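Local atomic coordinates of phosphate-binding protein (Xanthomonas axonopodis pv. citri, PDB entry 5UB3), a protein that probably acts as the periplasmic receptor of a receptor-diguanylate cyclase pair, has a phosphonate/phosphate-type binding-protein fold and can bind chloride. Residues T85-L90 against R247-T252; R91-L96 against A207-A212; V231-A236 against F254-P259. One frame throughout, in Å; residues are numbered along the deposited sequence.

Interaction 1. Residues T85-L90 against R247-T252; sequences TERGGL and RFFDTT
Arg-87 runs alongside Phe-249, both side chains pointing the same way, and this is the close-packed half of the contact. Phe-249 CB sits over one face of the guanidinium, 3.8 Å from Arg-87 NE, with the ring plane turned 40° from the guanidinium plane. The arginine is extended from CG to NE, which carries its charged head past the backbone of Phe-249 to where NH2 can bond Ser-64 OG. A water accepts from Arg-87 NE and donates to Thr-251 OG1; that hydroxyl in turn donates to Phe-248 O. Both residues are buried, and their polar atoms are met by the water, Ser-64 and Phe-248 O. Nearby, Thr-85 CG2 meets Thr-251 CG2 at 3.9 Å, methyl against methyl, while Thr-85 OG1 is taken by Glu-214.

Here strands 79-87 and 251-255 pair antiparallel, with Arg-87 and Thr-251 as a non-hydrogen-bonded pair, and the first strand ends in a type I' turn from Arg-87 to Leu-90. Gly-88 and Gly-89 suit the turn because both have positive phi. Thr-252 N bonds Glu-86 O, and Gly-88 N reaches Asp-250 O at 2.9 Å.

Toward solvent the contact thins to polar atoms. Thr-252 OG1, held between its own backbone N and carbonyl carbon (chi1 48°), receives Gly-89 N at 2.9 Å and donates to Glu-86 OE2 at 2.7 Å, using the anti lone pair of that oxygen and bridging the turn and the carboxylate of Glu-86. Asp-250 OD2 merely rests 3.3 Å from Gly-88 CA.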
loop_
_atom_site.group_PDB
_atom_site.type_symbol
_atom_site.label_atom_id
_atom_site.label_comp_id
_atom_site.label_asym_id
_atom_site.label_seq_id
_atom_site.Cartn_x
_atom_site.Cartn_y
_atom_site.Cartn_z
ATOM N N THR A 85 9.599 4.493 -5.535
ATOM C CA THR A 85 9.241 3.530 -6.545
ATOM C C THR A 85 8.076 4.046 -7.357
ATOM O O THR A 85 7.075 4.542 -6.808
ATOM C CB THR A 85 8.936 2.153 -5.916
ATOM O OG1 THR A 85 10.050 1.819 -5.093
ATOM C CG2 THR A 85 8.668 1.073 -6.924
ATOM N N GLU A 86 8.221 3.894 -8.676
ATOM C CA GLU A 86 7.194 4.303 -9.635
ATOM C C GLU A 86 6.593 3.031 -10.148
ATOM O O GLU A 86 7.308 2.130 -10.632
ATOM C CB GLU A 86 7.873 5.075 -10.778
ATOM C CG GLU A 86 6.903 5.715 -11.733
ATOM C CD GLU A 86 7.650 6.270 -12.937
ATOM O OE1 GLU A 86 8.254 7.373 -12.787
ATOM O OE2 GLU A 86 7.631 5.543 -13.965
ATOM N N ARG A 87 5.283 2.935 -10.053
ATOM C CA ARG A 87 4.557 1.803 -10.552
ATOM C C ARG A 87 3.546 2.220 -11.631
ATOM O O ARG A 87 2.825 3.219 -11.509
ATOM C CB ARG A 87 3.842 1.104 -9.404
ATOM C CG ARG A 87 4.765 0.444 -8.384
ATOM C CD ARG A 87 3.989 -0.206 -7.273
ATOM N NE ARG A 87 4.865 -0.817 -6.274
ATOM C CZ ARG A 87 4.442 -1.330 -5.116
ATOM N NH1 ARG A 87 3.123 -1.331 -4.760
ATOM N NH2 ARG A 87 5.373 -1.852 -4.311
ATOM N N GLY A 88 3.472 1.405 -12.668
ATOM C CA GLY A 88 2.659 1.709 -13.844
ATOM C C GLY A 88 2.810 3.101 -14.403
ATOM O O GLY A 88 1.822 3.700 -14.755
ATOM N N GLY A 89 4.018 3.634 -14.421
ATOM C CA GLY A 89 4.264 4.994 -14.850
ATOM C C GLY A 89 3.854 6.123 -13.905
ATOM O O GLY A 89 4.002 7.297 -14.254
ATOM N N LEU A 90 3.347 5.812 -12.714
ATOM C CA LEU A 90 2.835 6.845 -11.800
ATOM C C LEU A 90 3.658 6.829 -10.550
ATOM O O LEU A 90 3.816 5.788 -9.893
ATOM C CB LEU A 90 1.378 6.539 -11.427
ATOM C CG LEU A 90 0.415 6.465 -12.600
ATOM C CD1 LEU A 90 -0.944 6.014 -12.144
ATOM C CD2 LEU A 90 0.317 7.811 -13.314
ATOM N N ARG A 247 6.784 -7.828 -13.722
ATOM C CA ARG A 247 6.234 -8.744 -12.722
ATOM C C ARG A 247 6.209 -8.113 -11.302
ATOM O O ARG A 247 5.356 -8.427 -10.455
ATOM C CB ARG A 247 7.128 -9.996 -12.692
ATOM C CG ARG A 247 7.193 -10.833 -13.993
ATOM C CD ARG A 247 6.082 -11.846 -14.230
ATOM N NE ARG A 247 5.218 -12.096 -13.082
ATOM C CZ ARG A 247 4.102 -12.831 -13.116
ATOM N NH1 ARG A 247 3.378 -12.972 -12.007
ATOM N NH2 ARG A 247 3.719 -13.449 -14.231
ATOM N N PHE A 248 7.186 -7.228 -11.063
ATOM C CA PHE A 248 7.356 -6.548 -9.803
ATOM C C PHE A 248 6.390 -5.350 -9.724
ATOM O O PHE A 248 6.821 -4.219 -9.639
ATOM C CB PHE A 248 8.830 -6.134 -9.673
ATOM C CG PHE A 248 9.287 -5.802 -8.283
ATOM C CD1 PHE A 248 9.391 -6.772 -7.331
ATOM C CD2 PHE A 248 9.707 -4.532 -7.959
ATOM C CE1 PHE A 248 9.896 -6.479 -6.076
ATOM C CE2 PHE A 248 10.220 -4.225 -6.708
ATOM C CZ PHE A 248 10.270 -5.192 -5.754
ATOM N N PHE A 249 5.094 -5.630 -9.701
ATOM C CA PHE A 249 4.020 -4.614 -9.549
ATOM C C PHE A 249 4.112 -3.549 -10.612
ATOM O O PHE A 249 3.785 -2.369 -10.379
ATOM C CB PHE A 249 4.136 -4.008 -8.171
ATOM C CG PHE A 249 4.422 -5.038 -7.132
ATOM C CD1 PHE A 249 3.498 -6.046 -6.904
ATOM C CD2 PHE A 249 5.650 -5.088 -6.477
ATOM C CE1 PHE A 249 3.767 -7.061 -5.998
ATOM C CE2 PHE A 249 5.916 -6.075 -5.546
ATOM C CZ PHE A 249 4.967 -7.064 -5.297
ATOM N N ASP A 250 4.583 -3.989 -11.772
ATOM C CA ASP A 250 4.786 -3.128 -12.942
ATOM C C ASP A 250 5.633 -1.958 -12.586
ATOM O O ASP A 250 5.274 -0.812 -12.797
ATOM C CB ASP A 250 3.452 -2.726 -13.539
ATOM C CG ASP A 250 3.596 -2.066 -14.911
ATOM O OD1 ASP A 250 4.547 -2.295 -15.648
ATOM O OD2 ASP A 250 2.757 -1.259 -15.225
ATOM N N THR A 251 6.777 -2.234 -11.995
ATOM C CA THR A 251 7.673 -1.127 -11.600
ATOM C C THR A 251 8.311 -0.528 -12.852
ATOM O O THR A 251 8.840 -1.233 -13.675
ATOM C CB THR A 251 8.718 -1.590 -10.588
ATOM O OG1 THR A 251 8.026 -2.011 -9.383
ATOM C CG2 THR A 251 9.724 -0.483 -10.300
ATOM N N THR A 252 8.161 0.758 -13.018
ATOM C CA THR A 252 8.593 1.457 -14.227
ATOM C C THR A 252 9.704 2.422 -13.882
ATOM O O THR A 252 10.263 3.087 -14.765
ATOM C CB THR A 252 7.441 2.242 -14.858
ATOM O OG1 THR A 252 6.767 3.004 -13.845
ATOM C CG2 THR A 252 6.432 1.313 -15.536
HETATM O O HOH W 1 7.264 -2.047 -6.763
#

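Interaction 2. Residues R91-L96 against A207-A212; sequences RDFHTL and APVPRA
Phe-93 and Val-209 form an antiparallel hydrogen-bonded pair: Phe-93 N donates to Val-209 O at 3.0 Å, and Val-209 N returns a bond to Phe-93 O at 2.9 Å. A third backbone bond, from Arg-211 N to Arg-91 O (2.8 Å), continues the ladder. Pro-208 and Pro-210 flank Val-209 in positions whose nitrogens are not needed by these bonds. Between the rungs, CA-H groups of Asp-92 and Pro-208 approach Val-209 O and Phe-93 O.

Apolar contacts gather round the Phe-93 ring. Arg-211 CA lies over one face, 4.2 Å from the centroid, a CH-pi contact; Val-209 CG2 comes to the ring edge near its plane, 3.7 Å from Phe-93 CE1. With CG between backbone N and carbonyl carbon (chi1 72°), the phenylalanine ring is set beside both neighbours, and Thr-124, Ser-125 and Val-184 add to its surroundings.

Among charged groups, Asp-92 packs its carboxylate by Pro-208, Asp-92 OD2 3.9 Å from Pro-208 CB, but its salt bridge is to Arg-264 in helix 259-277. Arg-211 NE, 4.0 Å from Phe-93 CD2, is buried here with no polar partner in the model.

Strand 92-100 goes on to pair with strands 178-182 and 200-205; the arrangement is consistent with the paired hinge strands that join the two lobes of periplasmic binding proteins.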
loop_
_atom_site.group_PDB
_atom_site.type_symbol
_atom_site.label_atom_id
_atom_site.label_comp_id
_atom_site.label_asym_id
_atom_site.label_seq_id
_atom_site.Cartn_x
_atom_site.Cartn_y
_atom_site.Cartn_z
ATOM N N ARG A 91 4.144 7.992 -10.205
ATOM C CA ARG A 91 4.832 8.157 -8.961
ATOM C C ARG A 91 3.917 8.308 -7.764
ATOM O O ARG A 91 4.357 8.020 -6.651
ATOM C CB ARG A 91 5.612 9.418 -9.042
ATOM C CG ARG A 91 6.792 9.318 -9.977
ATOM C CD ARG A 91 7.603 10.517 -9.562
ATOM N NE ARG A 91 8.769 10.744 -10.324
ATOM C CZ ARG A 91 9.458 11.874 -10.206
ATOM N NH1 ARG A 91 9.083 12.810 -9.317
ATOM N NH2 ARG A 91 10.553 12.048 -10.938
ATOM N N ASP A 92 2.715 8.869 -7.998
ATOM C CA ASP A 92 1.765 9.232 -6.931
ATOM C C ASP A 92 0.484 8.470 -7.105
ATOM O O ASP A 92 0.161 7.935 -8.185
ATOM C CB ASP A 92 1.419 10.732 -6.964
ATOM C CG ASP A 92 2.508 11.626 -6.407
ATOM O OD1 ASP A 92 3.628 11.173 -6.014
ATOM O OD2 ASP A 92 2.229 12.851 -6.290
ATOM N N PHE A 93 -0.261 8.406 -6.022
ATOM C CA PHE A 93 -1.643 8.050 -6.115
ATOM C C PHE A 93 -2.461 8.739 -5.030
ATOM O O PHE A 93 -1.898 9.387 -4.169
ATOM C CB PHE A 93 -1.788 6.531 -6.192
ATOM C CG PHE A 93 -1.511 5.771 -4.904
ATOM C CD1 PHE A 93 -0.903 6.344 -3.783
ATOM C CD2 PHE A 93 -1.889 4.435 -4.855
ATOM C CE1 PHE A 93 -0.677 5.612 -2.640
ATOM C CE2 PHE A 93 -1.670 3.667 -3.705
ATOM C CZ PHE A 93 -1.075 4.267 -2.595
ATOM N N HIS A 94 -3.780 8.536 -5.040
ATOM C CA HIS A 94 -4.645 9.085 -4.022
ATOM C C HIS A 94 -5.822 8.193 -3.826
ATOM O O HIS A 94 -6.014 7.305 -4.608
ATOM C CB HIS A 94 -5.125 10.505 -4.316
ATOM C CG HIS A 94 -5.886 10.653 -5.580
ATOM N ND1 HIS A 94 -5.277 10.840 -6.791
ATOM C CD2 HIS A 94 -7.215 10.655 -5.814
ATOM C CE1 HIS A 94 -6.195 10.986 -7.728
ATOM N NE2 HIS A 94 -7.375 10.854 -7.159
ATOM N N THR A 95 -6.538 8.448 -2.737
ATOM C CA THR A 95 -7.746 7.697 -2.423
ATOM C C THR A 95 -8.955 8.412 -2.984
ATOM O O THR A 95 -9.028 9.643 -2.945
ATOM C CB THR A 95 -7.826 7.405 -0.937
ATOM O OG1 THR A 95 -6.842 6.398 -0.645
ATOM C CG2 THR A 95 -9.205 6.860 -0.587
ATOM N N LEU A 96 -9.858 7.632 -3.558
ATOM C CA LEU A 96 -11.169 8.129 -3.891
ATOM C C LEU A 96 -12.239 7.397 -3.115
ATOM O O LEU A 96 -12.114 6.203 -2.769
ATOM C CB LEU A 96 -11.399 8.100 -5.384
ATOM C CG LEU A 96 -11.104 6.886 -6.230
ATOM C CD1 LEU A 96 -12.201 5.901 -5.918
ATOM C CD2 LEU A 96 -11.042 7.176 -7.744
ATOM N N ALA A 207 -5.670 14.067 -1.189
ATOM C CA ALA A 207 -4.422 14.628 -1.780
ATOM C C ALA A 207 -3.557 13.464 -2.195
ATOM O O ALA A 207 -3.642 12.385 -1.582
ATOM C CB ALA A 207 -3.673 15.499 -0.748
ATOM N N PRO A 208 -2.706 13.664 -3.203
ATOM C CA PRO A 208 -1.866 12.534 -3.641
ATOM C C PRO A 208 -0.703 12.378 -2.724
ATOM O O PRO A 208 -0.322 13.319 -2.052
ATOM C CB PRO A 208 -1.418 12.950 -5.041
ATOM C CG PRO A 208 -1.344 14.433 -4.913
ATOM C CD PRO A 208 -2.579 14.795 -4.118
ATOM N N VAL A 209 -0.187 11.166 -2.662
ATOM C CA VAL A 209 1.038 10.867 -1.921
ATOM C C VAL A 209 1.888 10.054 -2.862
ATOM O O VAL A 209 1.364 9.476 -3.800
ATOM C CB VAL A 209 0.728 10.072 -0.608
ATOM C CG1 VAL A 209 -0.127 10.895 0.362
ATOM C CG2 VAL A 209 0.065 8.772 -0.945
ATOM N N PRO A 210 3.198 9.934 -2.573
ATOM C CA PRO A 210 3.954 9.007 -3.340
ATOM C C PRO A 210 3.407 7.617 -3.144
ATOM O O PRO A 210 3.028 7.232 -2.063
ATOM C CB PRO A 210 5.369 9.106 -2.819
ATOM C CG PRO A 210 5.350 10.069 -1.730
ATOM C CD PRO A 210 3.934 10.479 -1.436
ATOM N N ARG A 211 3.413 6.912 -4.234
ATOM C CA ARG A 211 2.762 5.650 -4.398
ATOM C C ARG A 211 3.438 4.479 -3.700
ATOM O O ARG A 211 2.798 3.660 -3.032
ATOM C CB ARG A 211 2.776 5.425 -5.895
ATOM C CG ARG A 211 2.312 4.099 -6.252
ATOM C CD ARG A 211 1.484 4.120 -7.466
ATOM N NE ARG A 211 0.763 2.880 -7.405
ATOM C CZ ARG A 211 0.268 2.270 -8.458
ATOM N NH1 ARG A 211 0.390 2.781 -9.691
ATOM N NH2 ARG A 211 -0.361 1.132 -8.245
ATOM N N ALA A 212 4.746 4.345 -3.882
ATOM C CA ALA A 212 5.427 3.154 -3.340
ATOM C C ALA A 212 6.856 3.464 -3.090
ATOM O O ALA A 212 7.345 4.485 -3.566
ATOM C CB ALA A 212 5.284 1.973 -4.257
#

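Interaction 3. Residues V231-A236 against F254-P259; sequences VLLQAA and FRPLDP
The ring of Phe-254 carries Leu-232 CB over one face, displaced toward the rim: CB stands 4.2 Å from the centroid and 20° off the ring normal, a CH-pi contact. Thr-85 and Phe-248 also touch this ring. The same leucine reaches further with its CD2 branch, which lies 4.0 Å from Phe-254 CE2, so one aliphatic side chain follows the ring from CD2 round to CZ. Leu-232 O approaches Phe-254 CD2 to 3.3 Å. This oxygen already accepts Ala-235 N within the helix, so the ring rests against a carbonyl that has its own partner. From the strand, Phe-254 has CG anti to its carbonyl carbon (chi1 -66°), and its CA-CB bond aims at the helix.

The puckered ring of Pro-256 is met at CD by Leu-233 CD2, 3.9 Å away, the two side chains crossing at about a right angle. The CA-CB bond of Leu-233 leads away from the strand, yet CD2 swings back to touch Phe-254 O at 3.7 Å as well. Leucine suits both helix positions because its branched end can spread over backbone and rings alike. No hydrogen bond links the segments; shape and burial of apolar surface hold them.

Further on, Asp-258 is the N-cap of helix 259-277: its side chain caps a backbone N of that helix while Asp-258 N donates to Ser-261 OG. Leu-232 also touches Leu-24 and Val-28 of helix 14-28 and Leu-83 of strand 79-87, so helix 222-235 packs against strand 251-255 while also touching that helix and strand.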
loop_
_atom_site.group_PDB
_atom_site.type_symbol
_atom_site.label_atom_id
_atom_site.label_comp_id
_atom_site.label_asym_id
_atom_site.label_seq_id
_atom_site.Cartn_x
_atom_site.Cartn_y
_atom_site.Cartn_z
ATOM N N VAL A 231 21.930 -1.289 -7.543
ATOM C CA VAL A 231 21.440 -2.300 -8.489
ATOM C C VAL A 231 20.004 -1.972 -8.981
ATOM O O VAL A 231 19.677 -2.101 -10.157
ATOM C CB VAL A 231 21.487 -3.698 -7.858
ATOM C CG1 VAL A 231 20.732 -4.692 -8.694
ATOM C CG2 VAL A 231 22.924 -4.143 -7.673
ATOM N N LEU A 232 19.137 -1.570 -8.061
ATOM C CA LEU A 232 17.771 -1.244 -8.439
ATOM C C LEU A 232 17.715 -0.023 -9.375
ATOM O O LEU A 232 17.040 -0.050 -10.413
ATOM C CB LEU A 232 16.934 -1.006 -7.163
ATOM C CG LEU A 232 16.690 -2.344 -6.481
ATOM C CD1 LEU A 232 15.995 -2.116 -5.157
ATOM C CD2 LEU A 232 15.934 -3.345 -7.356
ATOM N N LEU A 233 18.492 0.982 -9.043
ATOM C CA LEU A 233 18.585 2.146 -9.874
ATOM C C LEU A 233 19.012 1.790 -11.289
ATOM O O LEU A 233 18.481 2.342 -12.240
ATOM C CB LEU A 233 19.539 3.139 -9.273
ATOM C CG LEU A 233 18.993 4.069 -8.218
ATOM C CD1 LEU A 233 20.166 4.801 -7.601
ATOM C CD2 LEU A 233 17.977 5.079 -8.822
ATOM N N GLN A 234 19.930 0.843 -11.442
ATOM C CA GLN A 234 20.375 0.437 -12.759
ATOM C C GLN A 234 19.371 -0.461 -13.462
ATOM O O GLN A 234 19.444 -0.593 -14.632
ATOM C CB GLN A 234 21.760 -0.250 -12.666
ATOM C CG GLN A 234 22.889 0.775 -12.612
ATOM C CD GLN A 234 24.238 0.247 -12.092
ATOM O OE1 GLN A 234 24.476 -0.959 -11.999
ATOM N NE2 GLN A 234 25.136 1.171 -11.756
ATOM N N ALA A 235 18.489 -1.129 -12.725
ATOM C CA ALA A 235 17.547 -2.063 -13.275
ATOM C C ALA A 235 16.590 -1.400 -14.220
ATOM O O ALA A 235 16.285 -1.948 -15.254
ATOM C CB ALA A 235 16.752 -2.735 -12.164
ATOM N N ALA A 236 16.091 -0.228 -13.869
ATOM C CA ALA A 236 15.034 0.370 -14.663
ATOM C C ALA A 236 15.464 0.561 -16.119
ATOM O O ALA A 236 14.638 0.472 -16.982
ATOM C CB ALA A 236 14.573 1.679 -14.067
ATOM N N PHE A 254 12.647 3.689 -10.427
ATOM C CA PHE A 254 13.050 3.925 -9.050
ATOM C C PHE A 254 13.777 5.211 -9.018
ATOM O O PHE A 254 14.466 5.602 -10.007
ATOM C CB PHE A 254 14.069 2.899 -8.550
ATOM C CG PHE A 254 13.557 1.512 -8.442
ATOM C CD1 PHE A 254 12.670 1.163 -7.425
ATOM C CD2 PHE A 254 13.995 0.533 -9.338
ATOM C CE1 PHE A 254 12.234 -0.135 -7.295
ATOM C CE2 PHE A 254 13.492 -0.748 -9.241
ATOM C CZ PHE A 254 12.616 -1.086 -8.226
ATOM N N ARG A 255 13.735 5.878 -7.885
ATOM C CA ARG A 255 14.545 7.023 -7.790
ATOM C C ARG A 255 15.010 7.322 -6.367
ATOM O O ARG A 255 14.423 6.818 -5.381
ATOM C CB ARG A 255 13.855 8.181 -8.502
ATOM C CG ARG A 255 12.797 8.848 -7.743
ATOM C CD ARG A 255 11.905 9.798 -8.599
ATOM N NE ARG A 255 11.044 10.303 -7.520
ATOM C CZ ARG A 255 9.909 9.757 -7.049
ATOM N NH1 ARG A 255 9.280 8.704 -7.643
ATOM N NH2 ARG A 255 9.378 10.325 -5.956
ATOM N N PRO A 256 16.147 8.037 -6.263
ATOM C CA PRO A 256 16.684 8.333 -4.977
ATOM C C PRO A 256 15.688 9.165 -4.163
ATOM O O PRO A 256 14.890 9.949 -4.716
ATOM C CB PRO A 256 17.901 9.214 -5.298
ATOM C CG PRO A 256 18.240 8.933 -6.680
ATOM C CD PRO A 256 16.973 8.591 -7.356
ATOM N N LEU A 257 15.753 9.004 -2.877
ATOM C CA LEU A 257 15.036 9.871 -2.015
ATOM C C LEU A 257 15.680 11.240 -2.138
ATOM O O LEU A 257 16.870 11.367 -2.451
ATOM C CB LEU A 257 15.071 9.416 -0.582
ATOM C CG LEU A 257 13.898 8.389 -0.405
ATOM C CD1 LEU A 257 14.382 6.985 -0.638
ATOM C CD2 LEU A 257 13.263 8.512 0.933
ATOM N N ASP A 258 14.863 12.233 -1.872
ATOM C CA ASP A 258 15.258 13.625 -2.033
ATOM C C ASP A 258 14.440 14.435 -1.029
ATOM O O ASP A 258 13.613 13.853 -0.278
ATOM C CB ASP A 258 15.170 14.062 -3.503
ATOM C CG ASP A 258 13.752 14.089 -4.059
ATOM O OD1 ASP A 258 12.830 14.495 -3.337
ATOM O OD2 ASP A 258 13.589 13.736 -5.248
ATOM N N PRO A 259 14.722 15.745 -0.925
ATOM C CA PRO A 259 14.082 16.399 0.203
ATOM C C PRO A 259 12.553 16.392 0.050
ATOM O O PRO A 259 11.854 16.296 1.058
ATOM C CB PRO A 259 14.702 17.800 0.194
ATOM C CG PRO A 259 16.035 17.559 -0.404
ATOM C CD PRO A 259 15.708 16.643 -1.551
#

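How the interactions relate
Interactions 1 and 3 share strand 251-255, interaction 1 at its start and interaction 3 at its end; their centres are about 12 Å apart and their segments alternate along the chain. Interaction 2 lies about 13 Å from interaction 1, and its segments fall between those of interaction 1 in sequence. Strand 79-87 leads through its turn into strand 92-100, and strand 209-217 pairs with both, Thr-85 N probably bonding Ala-212 O. Interactions 2 and 3 follow one another along the chain, about 18 Å apart. Together they run from a helix-strand contact, through the sheet, to strands that probably belong to the hinge between the two lobes expected of this family.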